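Local coordinates for protein aromatic-amino-acid transaminase TyrB (Burkholderia cenocepacia K56-2Valvano, PDB 4WD2) that probably transfers amino groups between aromatic amino acids and 2-oxo acids, using covalently bound pyridoxal phosphate as its cofactor, at residues D207-R212 / R237-R242; A104-L109 / G281-A286; L115-D120 / S289-P294; G55-A60 / A299-A304. All coordinates share one frame; numbering follows the deposited sequence. Where two conformers were deposited one is given.

The four contacts belong to one pyridoxal-phosphate aminotransferase fold. In chain order the segments are 55-60, 104-109, 115-120, 207-212, 237-242, 281-286, 289-294 and 299-304; contact 4 thus encloses all the others, and contact 1 is the innermost. Contacts 2 and 3 have centres about 7 Å apart and interlock, because strand 103-108 leads into helix 110-125 while helix 273-288 leads into the loop at 289-294. Contact 4, about 22 Å between centres from contact 2, touches it through Q107 and A299. Contact 1, about 23 Å from contact 2 between centres, joins two helices beside the main sheet within one subunit, whereas contacts 2 and 3 join the sheet edge to the subunit interface.

Contact 1: residues D207-R212 / R237-R242; sequences DVIEAR and RELARR
E210 and R242 mark the nearest backbone approach, 8.6 Å between their CA atoms, where the last turn of helix 199-211 comes beside the end of helix 234-241. R242 makes every direct polar bond across the contact. Its chain bends at the third torsion (chi3 57°), which swings the guanidinium across to two carboxylates. D207 OD1 lies at the edge of the guanidinium, in its plane, held end-on by two nitrogens: R242 NH1 and NH2 are each 3.0 Å away. E210 comes in at about a right angle on a fully extended chain, and its OE1 takes a 2.7 Å bond from R242 NH2, tilted 21° from the guanidinium plane. One water joins E210 OE2 to R242 NE, a second the same oxygen to R242 O. Beside the polar bonds, on the side nearer strand 215-220, I209 CG2 approaches L239 CD2 at 4.5 Å, two branched aliphatic chains that also pack on P216. E203, a turn earlier, also forms a salt bridge with R242 NH1. The three acids probably balance the arginine's charge and limit its rotation, tying the residue after helix 234-241 to the last turn of helix 199-211.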
loop_
_atom_site.group_PDB
_atom_site.type_symbol
_atom_site.label_atom_id
_atom_site.label_comp_id
_atom_site.label_asym_id
_atom_site.label_seq_id
_atom_site.Cartn_x
_atom_site.Cartn_y
_atom_site.Cartn_z
ATOM N N ASP A 207 15.662 29.570 7.589
ATOM C CA ASP A 207 16.981 30.057 8.001
ATOM C C ASP A 207 17.625 29.093 8.999
ATOM O O ASP A 207 18.776 28.695 8.847
ATOM C CB ASP A 207 16.890 31.444 8.647
ATOM C CG ASP A 207 16.488 32.543 7.666
ATOM O OD1 ASP A 207 16.584 32.347 6.433
ATOM O OD2 ASP A 207 16.110 33.631 8.151
ATOM N N VAL A 208 16.857 28.738 10.023
ATOM C CA VAL A 208 17.300 27.849 11.089
ATOM C C VAL A 208 17.528 26.408 10.604
ATOM O O VAL A 208 18.574 25.811 10.865
ATOM C CB VAL A 208 16.275 27.846 12.250
ATOM C CG1 VAL A 208 16.511 26.661 13.172
ATOM C CG2 VAL A 208 16.340 29.164 13.016
ATOM N N ILE A 209 16.545 25.868 9.895
ATOM C CA ILE A 209 16.621 24.519 9.337
ATOM C C ILE A 209 17.866 24.339 8.461
ATOM O O ILE A 209 18.583 23.336 8.574
ATOM C CB ILE A 209 15.343 24.198 8.525
ATOM C CG1 ILE A 209 14.166 23.982 9.486
ATOM C CG2 ILE A 209 15.539 22.975 7.630
ATOM C CD1 ILE A 209 12.806 24.057 8.811
ATOM N N GLU A 210 18.126 25.326 7.607
ATOM C CA GLU A 210 19.325 25.337 6.781
ATOM C C GLU A 210 20.600 25.403 7.629
ATOM O O GLU A 210 21.508 24.583 7.471
ATOM C CB GLU A 210 19.279 26.524 5.808
ATOM C CG GLU A 210 20.461 26.615 4.877
ATOM C CD GLU A 210 20.333 27.762 3.891
ATOM O OE1 GLU A 210 19.867 28.844 4.302
ATOM O OE2 GLU A 210 20.678 27.576 2.704
ATOM N N ALA A 211 20.666 26.383 8.523
ATOM C CA ALA A 211 21.878 26.620 9.302
ATOM C C ALA A 211 22.215 25.443 10.209
ATOM O O ALA A 211 23.386 25.113 10.395
ATOM C CB ALA A 211 21.739 27.893 10.131
ATOM N N ARG A 212 21.194 24.811 10.772
ATOM C CA ARG A 212 21.426 23.730 11.723
ATOM C C ARG A 212 21.502 22.354 11.057
ATOM O O ARG A 212 21.674 21.345 11.738
ATOM C CB ARG A 212 20.338 23.743 12.794
ATOM C CG ARG A 212 20.294 25.038 13.618
ATOM C CD ARG A 212 21.586 25.250 14.377
ATOM N NE ARG A 212 21.478 26.322 15.361
ATOM C CZ ARG A 212 22.489 26.769 16.100
ATOM N NH1 ARG A 212 23.700 26.240 15.971
ATOM N NH2 ARG A 212 22.290 27.752 16.969
ATOM N N ARG A 237 8.250 24.909 -1.899
ATOM C CA ARG A 237 8.927 25.542 -3.023
ATOM C C ARG A 237 10.085 26.425 -2.554
ATOM O O ARG A 237 11.132 26.469 -3.200
ATOM C CB ARG A 237 7.923 26.347 -3.860
ATOM C CG ARG A 237 6.826 25.483 -4.460
ATOM C CD ARG A 237 5.866 26.252 -5.388
ATOM N NE ARG A 237 4.791 25.371 -5.840
ATOM C CZ ARG A 237 3.796 25.727 -6.650
ATOM N NH1 ARG A 237 3.720 26.955 -7.124
ATOM N NH2 ARG A 237 2.873 24.842 -6.986
ATOM N N GLU A 238 9.907 27.115 -1.427
ATOM C CA GLU A 238 10.972 27.969 -0.898
ATOM C C GLU A 238 12.129 27.147 -0.304
ATOM O O GLU A 238 13.294 27.500 -0.483
ATOM C CB GLU A 238 10.410 28.946 0.144
ATOM C CG GLU A 238 11.417 29.964 0.673
ATOM C CD GLU A 238 11.899 30.953 -0.388
ATOM O OE1 GLU A 238 11.373 30.945 -1.519
ATOM O OE2 GLU A 238 12.812 31.751 -0.088
ATOM N N LEU A 239 11.814 26.049 0.382
ATOM C CA LEU A 239 12.855 25.125 0.848
ATOM C C LEU A 239 13.694 24.609 -0.322
ATOM O O LEU A 239 14.931 24.602 -0.269
ATOM C CB LEU A 239 12.236 23.943 1.605
ATOM C CG LEU A 239 11.927 24.111 3.096
ATOM C CD1 LEU A 239 10.907 23.083 3.560
ATOM C CD2 LEU A 239 13.200 24.001 3.937
ATOM N N ALA A 240 13.014 24.200 -1.388
ATOM C CA ALA A 240 13.682 23.665 -2.568
ATOM C C ALA A 240 14.469 24.727 -3.351
ATOM O O ALA A 240 15.554 24.439 -3.863
ATOM C CB ALA A 240 12.666 22.980 -3.477
ATOM N N ARG A 241 13.943 25.945 -3.452
ATOM C CA ARG A 241 14.686 27.015 -4.118
ATOM C C ARG A 241 15.997 27.319 -3.389
ATOM O O ARG A 241 16.988 27.728 -4.001
ATOM C CB ARG A 241 13.844 28.292 -4.216
ATOM C CG ARG A 241 12.900 28.350 -5.425
ATOM C CD ARG A 241 12.262 29.733 -5.563
ATOM N NE ARG A 241 11.403 30.074 -4.427
ATOM C CZ ARG A 241 10.089 29.843 -4.379
ATOM N NH1 ARG A 241 9.473 29.262 -5.400
ATOM N NH2 ARG A 241 9.389 30.192 -3.304
ATOM N N ARG A 242 15.997 27.114 -2.077
ATOM C CA ARG A 242 17.152 27.459 -1.262
ATOM C C ARG A 242 18.087 26.265 -1.085
ATOM O O ARG A 242 19.086 26.346 -0.372
ATOM C CB ARG A 242 16.693 28.002 0.097
ATOM C CG ARG A 242 16.041 29.384 -0.007
ATOM C CD ARG A 242 15.603 29.922 1.352
ATOM N NE ARG A 242 16.720 29.996 2.291
ATOM C CZ ARG A 242 16.646 30.526 3.509
ATOM N NH1 ARG A 242 15.499 31.030 3.945
ATOM N NH2 ARG A 242 17.722 30.543 4.292
HETATM O O HOH W 1 19.312 29.795 1.514
HETATM O O HOH W 2 20.704 25.476 1.410
#

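Contact 2: residues A104-L109 / G281-A286; sequences ATLQTL and GQLAGA
L106 and L283 bring the backbones nearest, at 8.1 Å between CA atoms, where strand 103-108 passes helix 273-288. Strand alternation turns A104 and L106 toward the helix, while T105 between them points away and uses its hydroxyl on S267 and Q87. The L106 side chain occupies the crowded position between its own backbone N and carbonyl carbon (chi1 71°), which carries CD2 to the helix surface. There this methyl sits 3.7 Å from L283 CD1 and 3.9 Å from L283 CB, so one branch of L106 rests against both the base and the tip of its partner as the two leucines cross obliquely. A104 touches the same L283 CD1 with its single methyl, CB, at 4.4 Å. In the fold type I arrangement of these aminotransferases, strand 103-108 is an outermost strand of the mixed central sheet, paired antiparallel with strand 264-269, and helix 273-288 packs over the sheet at that edge. L283 touches both strands, meeting L266 and V268 of strand 264-269 as well, and F121 of helix 110-125 lies against it. One residue earlier, Q282 turns to the dimer interface, where its NE2 bonds to D14 O of the second subunit.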
loop_
_atom_site.group_PDB
_atom_site.type_symbol
_atom_site.label_atom_id
_atom_site.label_comp_id
_atom_site.label_asym_id
_atom_site.label_seq_id
_atom_site.Cartn_x
_atom_site.Cartn_y
_atom_site.Cartn_z
ATOM N N ALA A 104 13.693 13.648 -6.368
ATOM C CA ALA A 104 13.215 12.285 -6.571
ATOM C C ALA A 104 11.747 12.194 -6.170
ATOM O O ALA A 104 11.412 12.424 -5.012
ATOM C CB ALA A 104 14.059 11.282 -5.766
ATOM N N THR A 105 10.878 11.868 -7.127
ATOM C CA THR A 105 9.442 11.731 -6.864
ATOM C C THR A 105 8.901 10.341 -7.222
ATOM O O THR A 105 9.202 9.800 -8.292
ATOM C CB THR A 105 8.626 12.784 -7.643
ATOM O OG1 THR A 105 9.004 14.095 -7.214
ATOM C CG2 THR A 105 7.128 12.597 -7.407
ATOM N N LEU A 106 8.114 9.765 -6.317
ATOM C CA LEU A 106 7.409 8.518 -6.602
ATOM C C LEU A 106 5.956 8.555 -6.138
ATOM O O LEU A 106 5.579 9.329 -5.251
ATOM C CB LEU A 106 8.120 7.323 -5.954
ATOM C CG LEU A 106 8.059 7.202 -4.430
ATOM C CD1 LEU A 106 8.070 5.739 -4.013
ATOM C CD2 LEU A 106 9.219 7.948 -3.788
ATOM N N GLN A 107 5.153 7.694 -6.753
ATOM C CA GLN A 107 3.758 7.492 -6.401
ATOM C C GLN A 107 3.645 6.710 -5.099
ATOM O O GLN A 107 4.381 5.751 -4.879
ATOM C CB GLN A 107 3.042 6.756 -7.532
ATOM C CG GLN A 107 1.619 6.330 -7.243
ATOM C CD GLN A 107 1.103 5.362 -8.290
ATOM O OE1 GLN A 107 1.607 5.326 -9.411
ATOM N NE2 GLN A 107 0.103 4.562 -7.924
ATOM N N THR A 108 2.732 7.128 -4.228
ATOM C CA THR A 108 2.581 6.487 -2.921
ATOM C C THR A 108 1.124 6.182 -2.598
ATOM O O THR A 108 0.205 6.659 -3.277
ATOM C CB THR A 108 3.160 7.363 -1.778
ATOM O OG1 THR A 108 2.390 8.565 -1.658
ATOM C CG2 THR A 108 4.624 7.715 -2.045
ATOM N N LEU A 109 0.927 5.385 -1.552
ATOM C CA LEU A 109 -0.409 5.047 -1.091
ATOM C C LEU A 109 -0.945 6.138 -0.167
ATOM O O LEU A 109 -0.876 6.029 1.059
ATOM C CB LEU A 109 -0.385 3.692 -0.397
ATOM C CG LEU A 109 0.001 2.600 -1.393
ATOM C CD1 LEU A 109 0.682 1.460 -0.687
ATOM C CD2 LEU A 109 -1.236 2.130 -2.137
ATOM N N GLY A 281 16.288 5.408 -6.033
ATOM C CA GLY A 281 16.506 3.973 -6.010
ATOM C C GLY A 281 16.283 3.370 -4.634
ATOM O O GLY A 281 15.768 2.255 -4.513
ATOM N N GLN A 282 16.680 4.090 -3.587
ATOM C CA GLN A 282 16.523 3.568 -2.237
ATOM C C GLN A 282 15.094 3.756 -1.741
ATOM O O GLN A 282 14.629 3.006 -0.885
ATOM C CB GLN A 282 17.522 4.218 -1.273
ATOM C CG GLN A 282 18.986 3.903 -1.603
ATOM C CD GLN A 282 19.289 2.408 -1.622
ATOM O OE1 GLN A 282 18.593 1.603 -0.991
ATOM N NE2 GLN A 282 20.337 2.030 -2.349
ATOM N N LEU A 283 14.396 4.750 -2.279
ATOM C CA LEU A 283 12.973 4.887 -1.988
ATOM C C LEU A 283 12.210 3.724 -2.643
ATOM O O LEU A 283 11.296 3.154 -2.041
ATOM C CB LEU A 283 12.447 6.242 -2.464
ATOM C CG LEU A 283 12.987 7.488 -1.743
ATOM C CD1 LEU A 283 12.556 8.749 -2.475
ATOM C CD2 LEU A 283 12.530 7.540 -0.281
ATOM N N ALA A 284 12.602 3.363 -3.866
ATOM C CA ALA A 284 12.068 2.162 -4.520
ATOM C C ALA A 284 12.380 0.911 -3.690
ATOM O O ALA A 284 11.571 -0.008 -3.619
ATOM C CB ALA A 284 12.634 2.022 -5.932
ATOM N N GLY A 285 13.559 0.890 -3.066
ATOM C CA GLY A 285 13.943 -0.171 -2.147
ATOM C C GLY A 285 12.990 -0.291 -0.972
ATOM O O GLY A 285 12.626 -1.394 -0.569
ATOM N N ALA A 286 12.581 0.842 -0.414
ATOM C CA ALA A 286 11.629 0.845 0.690
ATOM C C ALA A 286 10.287 0.284 0.234
ATOM O O ALA A 286 9.651 -0.496 0.946
ATOM C CB ALA A 286 11.457 2.254 1.246
#

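Contact 3: residues L115-D120 / S289-P294; sequences LKVGAD and SNYSNP
V117 and Y291 make the apolar part of this contact, with their side chains crossing at about a right angle. The methyl CG2 of V117 meets the edge of the tyrosine ring near its plane, 4.1 Å from Y291 OH and 4.4 Å from Y291 CE1. Y291 can present that rim because its ring stands between its own backbone N and carbonyl carbon (chi1 53°). Beside it the aliphatic base of K116 touches an amide, K116 CG lying 3.9 Å from N290 ND2. The polar links run through water. D120 OD2 accepts from two waters: one in turn accepts from N290 ND2, and the other donates to S289 OG, so a carboxylate too distant for direct bonding is still tied to the loop. Charge pairing stays within the helix: one turn apart, K116 NZ and D120 OD1 form a 3.0 Å salt bridge, which probably steadies the carboxylate. N290 also bonds through ND2 to OD1 of N290 of the second subunit, an asparagine suiting the dimer interface because its amide both gives and accepts. Thus helix 110-125 lies beside the loop between helices 273-288 and 297-307, and V117 also packs on L283, A286 and V287 of helix 273-288.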
loop_
_atom_site.group_PDB
_atom_site.type_symbol
_atom_site.label_atom_id
_atom_site.label_comp_id
_atom_site.label_asym_id
_atom_site.label_seq_id
_atom_site.Cartn_x
_atom_site.Cartn_y
_atom_site.Cartn_z
ATOM N N LEU A 115 4.577 9.117 3.924
ATOM C CA LEU A 115 5.208 9.275 5.224
ATOM C C LEU A 115 5.940 7.988 5.613
ATOM O O LEU A 115 7.056 8.028 6.143
ATOM C CB LEU A 115 4.164 9.653 6.278
ATOM C CG LEU A 115 3.565 11.065 6.185
ATOM C CD1 LEU A 115 2.298 11.175 7.036
ATOM C CD2 LEU A 115 4.581 12.108 6.614
ATOM N N LYS A 116 5.311 6.852 5.327
ATOM C CA LYS A 116 5.887 5.548 5.637
ATOM C C LYS A 116 7.150 5.276 4.838
ATOM O O LYS A 116 8.167 4.895 5.410
ATOM C CB LYS A 116 4.877 4.426 5.380
ATOM C CG LYS A 116 5.436 3.020 5.588
ATOM C CD LYS A 116 5.984 2.822 7.007
ATOM C CE LYS A 116 6.287 1.353 7.305
ATOM N NZ LYS A 116 7.097 1.231 8.551
ATOM N N VAL A 117 7.073 5.437 3.518
ATOM C CA VAL A 117 8.220 5.161 2.654
ATOM C C VAL A 117 9.375 6.076 3.031
ATOM O O VAL A 117 10.525 5.630 3.127
ATOM C CB VAL A 117 7.867 5.334 1.152
ATOM C CG1 VAL A 117 9.130 5.351 0.304
ATOM C CG2 VAL A 117 6.936 4.206 0.692
ATOM N N GLY A 118 9.058 7.350 3.261
ATOM C CA GLY A 118 10.044 8.312 3.717
ATOM C C GLY A 118 10.672 7.924 5.049
ATOM O O GLY A 118 11.896 7.965 5.198
ATOM N N ALA A 119 9.839 7.559 6.024
ATOM C CA ALA A 119 10.324 7.122 7.337
ATOM C C ALA A 119 11.245 5.903 7.254
ATOM O O ALA A 119 12.273 5.845 7.940
ATOM C CB ALA A 119 9.142 6.817 8.273
ATOM N N ASP A 120 10.873 4.922 6.436
ATOM C CA ASP A 120 11.667 3.700 6.305
ATOM C C ASP A 120 13.035 3.983 5.654
ATOM O O ASP A 120 14.055 3.423 6.060
ATOM C CB ASP A 120 10.898 2.639 5.501
ATOM C CG ASP A 120 9.808 1.936 6.324
ATOM O OD1 ASP A 120 9.751 2.132 7.557
ATOM O OD2 ASP A 120 9.020 1.166 5.737
ATOM N N SER A 289 10.325 -3.492 -0.113
ATOM C CA SER A 289 10.301 -4.175 1.171
ATOM C C SER A 289 8.908 -4.114 1.783
ATOM O O SER A 289 8.659 -4.681 2.848
ATOM C CB SER A 289 11.327 -3.555 2.131
ATOM O OG SER A 289 10.993 -2.215 2.469
ATOM N N ASN A 290 8.003 -3.422 1.097
ATOM C CA ASN A 290 6.681 -3.122 1.638
ATOM C C ASN A 290 5.568 -3.743 0.792
ATOM O O ASN A 290 5.060 -4.810 1.127
ATOM C CB ASN A 290 6.502 -1.602 1.752
ATOM C CG ASN A 290 5.306 -1.208 2.596
ATOM O OD1 ASN A 290 4.366 -1.985 2.763
ATOM N ND2 ASN A 290 5.328 0.014 3.124
ATOM N N TYR A 291 5.197 -3.087 -0.306
ATOM C CA TYR A 291 4.085 -3.562 -1.127
ATOM C C TYR A 291 4.461 -3.818 -2.596
ATOM O O TYR A 291 3.576 -3.982 -3.433
ATOM C CB TYR A 291 2.926 -2.564 -1.054
ATOM C CG TYR A 291 3.346 -1.161 -1.394
ATOM C CD1 TYR A 291 3.828 -0.304 -0.411
ATOM C CD2 TYR A 291 3.267 -0.689 -2.697
ATOM C CE1 TYR A 291 4.228 0.979 -0.719
ATOM C CE2 TYR A 291 3.659 0.598 -3.015
ATOM C CZ TYR A 291 4.138 1.427 -2.020
ATOM O OH TYR A 291 4.526 2.708 -2.324
ATOM N N SER A 292 5.766 -3.851 -2.880
ATOM C CA SER A 292 6.349 -4.174 -4.202
ATOM C C SER A 292 6.176 -3.087 -5.256
ATOM O O SER A 292 7.141 -2.715 -5.924
ATOM C CB SER A 292 5.781 -5.483 -4.769
ATOM O OG SER A 292 6.358 -6.616 -4.154
ATOM N N ASN A 293 4.947 -2.614 -5.430
ATOM C CA ASN A 293 4.639 -1.576 -6.414
ATOM C C ASN A 293 3.207 -1.086 -6.200
ATOM O O ASN A 293 2.382 -1.834 -5.674
ATOM C CB ASN A 293 4.843 -2.096 -7.845
ATOM C CG ASN A 293 4.307 -3.497 -8.045
ATOM O OD1 ASN A 293 3.101 -3.698 -8.206
ATOM N ND2 ASN A 293 5.207 -4.476 -8.066
ATOM N N PRO A 294 2.912 0.174 -6.582
ATOM C CA PRO A 294 1.615 0.781 -6.250
ATOM C C PRO A 294 0.521 0.460 -7.264
ATOM O O PRO A 294 0.817 -0.143 -8.295
ATOM C CB PRO A 294 1.931 2.271 -6.254
ATOM C CG PRO A 294 2.960 2.393 -7.341
ATOM C CD PRO A 294 3.793 1.134 -7.276
HETATM O O HOH W 3 8.045 1.284 2.960
HETATM O O HOH W 4 9.341 -1.432 4.975
#

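Contact 4: residues G55-A60 / A299-A304; sequences GAVREA and AKVVAA
V57 and V301 meet at the crossing of two helices in the fold type I aminotransferase architecture, helix 55-65 against helix 297-307. The axes of the two short segments approach to 9.2 Å, and their N-to-C directions differ by 115°, so the helices run steeply across each other and touch over a small patch. Each valine sends CG1 anti to its backbone N (chi1 164° for V57 and 170° for V301), and these two methyls are the ones that meet, CG1 to CG1 at 4.0 Å, with the side chains crossing at about a right angle. Beta-branching suits both positions, since the fork sits close to the backbone and gives a firm, compact surface. One turn along the first helix A60 points toward the partner helix, and because its side chain ends at CB the backbones can close to 5.9 Å between the CA atoms of A60 and V301. Its methyl faces A304, CB to CB at 4.2 Å, and also V301 CG1. Outside the crossing, A60 also packs against L311 of the long helix 309-338, while V57 leans on F256, two residues beyond K254, the lysine that carries pyridoxal phosphate. No hydrogen bond links the two segments; the nearest polar atom to A60 across the crossing is the backbone oxygen V301 O, 4.2 Å from A60 CB.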
loop_
_atom_site.group_PDB
_atom_site.type_symbol
_atom_site.label_atom_id
_atom_site.label_comp_id
_atom_site.label_asym_id
_atom_site.label_seq_id
_atom_site.Cartn_x
_atom_site.Cartn_y
_atom_site.Cartn_z
ATOM N N GLY A 55 -16.199 16.805 -10.588
ATOM C CA GLY A 55 -16.541 16.747 -11.996
ATOM C C GLY A 55 -15.407 16.235 -12.862
ATOM O O GLY A 55 -15.612 15.378 -13.726
ATOM N N ALA A 56 -14.208 16.758 -12.620
ATOM C CA ALA A 56 -13.034 16.373 -13.393
ATOM C C ALA A 56 -12.704 14.904 -13.186
ATOM O O ALA A 56 -12.255 14.228 -14.107
ATOM C CB ALA A 56 -11.842 17.237 -13.020
ATOM N N VAL A 57 -12.921 14.419 -11.971
ATOM C CA VAL A 57 -12.629 13.031 -11.646
ATOM C C VAL A 57 -13.620 12.101 -12.340
ATOM O O VAL A 57 -13.228 11.093 -12.926
ATOM C CB VAL A 57 -12.652 12.806 -10.119
ATOM C CG1 VAL A 57 -12.744 11.325 -9.787
ATOM C CG2 VAL A 57 -11.418 13.427 -9.491
ATOM N N ARG A 58 -14.901 12.453 -12.283
ATOM C CA ARG A 58 -15.934 11.680 -12.965
ATOM C C ARG A 58 -15.657 11.612 -14.465
ATOM O O ARG A 58 -15.729 10.548 -15.070
ATOM C CB ARG A 58 -17.313 12.289 -12.705
ATOM C CG ARG A 58 -18.456 11.590 -13.430
ATOM C CD ARG A 58 -19.774 12.311 -13.179
ATOM N NE ARG A 58 -20.101 12.359 -11.756
ATOM C CZ ARG A 58 -20.801 11.422 -11.124
ATOM N NH1 ARG A 58 -21.256 10.367 -11.794
ATOM N NH2 ARG A 58 -21.053 11.541 -9.827
ATOM N N GLU A 59 -15.308 12.752 -15.050
ATOM C CA GLU A 59 -15.057 12.840 -16.482
ATOM C C GLU A 59 -13.844 12.008 -16.897
ATOM O O GLU A 59 -13.850 11.385 -17.954
ATOM C CB GLU A 59 -14.862 14.304 -16.892
ATOM N N ALA A 60 -12.806 12.001 -16.065
ATOM C CA ALA A 60 -11.617 11.188 -16.313
ATOM C C ALA A 60 -11.933 9.697 -16.246
ATOM O O ALA A 60 -11.493 8.918 -17.099
ATOM C CB ALA A 60 -10.519 11.532 -15.314
ATOM N N ALA A 299 -4.132 6.326 -9.728
ATOM C CA ALA A 299 -3.050 7.092 -10.343
ATOM C C ALA A 299 -3.363 7.475 -11.800
ATOM O O ALA A 299 -3.003 8.562 -12.252
ATOM C CB ALA A 299 -1.746 6.312 -10.271
ATOM N N LYS A 300 -4.024 6.581 -12.531
ATOM C CA LYS A 300 -4.478 6.886 -13.885
ATOM C C LYS A 300 -5.466 8.041 -13.878
ATOM O O LYS A 300 -5.400 8.916 -14.736
ATOM C CB LYS A 300 -5.123 5.662 -14.543
ATOM C CG LYS A 300 -4.146 4.598 -15.024
ATOM C CD LYS A 300 -3.294 5.070 -16.200
ATOM C CE LYS A 300 -2.695 3.883 -16.949
ATOM N NZ LYS A 300 -1.632 4.280 -17.924
ATOM N N VAL A 301 -6.382 8.038 -12.911
ATOM C CA VAL A 301 -7.376 9.104 -12.786
ATOM C C VAL A 301 -6.695 10.435 -12.507
ATOM O O VAL A 301 -6.956 11.433 -13.185
ATOM C CB VAL A 301 -8.405 8.818 -11.659
ATOM C CG1 VAL A 301 -9.268 10.047 -11.401
ATOM C CG2 VAL A 301 -9.277 7.623 -12.012
ATOM N N VAL A 302 -5.823 10.449 -11.505
ATOM C CA VAL A 302 -5.109 11.663 -11.139
ATOM C C VAL A 302 -4.235 12.163 -12.290
ATOM O O VAL A 302 -4.249 13.352 -12.611
ATOM C CB VAL A 302 -4.244 11.445 -9.878
ATOM C CG1 VAL A 302 -3.268 12.600 -9.687
ATOM C CG2 VAL A 302 -5.136 11.270 -8.647
ATOM N N ALA A 303 -3.484 11.261 -12.917
ATOM C CA ALA A 303 -2.629 11.643 -14.041
ATOM C C ALA A 303 -3.449 12.191 -15.215
ATOM O O ALA A 303 -3.028 13.133 -15.889
ATOM C CB ALA A 303 -1.783 10.463 -14.492
ATOM N N ALA A 304 -4.617 11.606 -15.452
ATOM C CA ALA A 304 -5.489 12.067 -16.524
ATOM C C ALA A 304 -6.036 13.460 -16.228
ATOM O O ALA A 304 -6.144 14.291 -17.124
ATOM C CB ALA A 304 -6.632 11.078 -16.749
#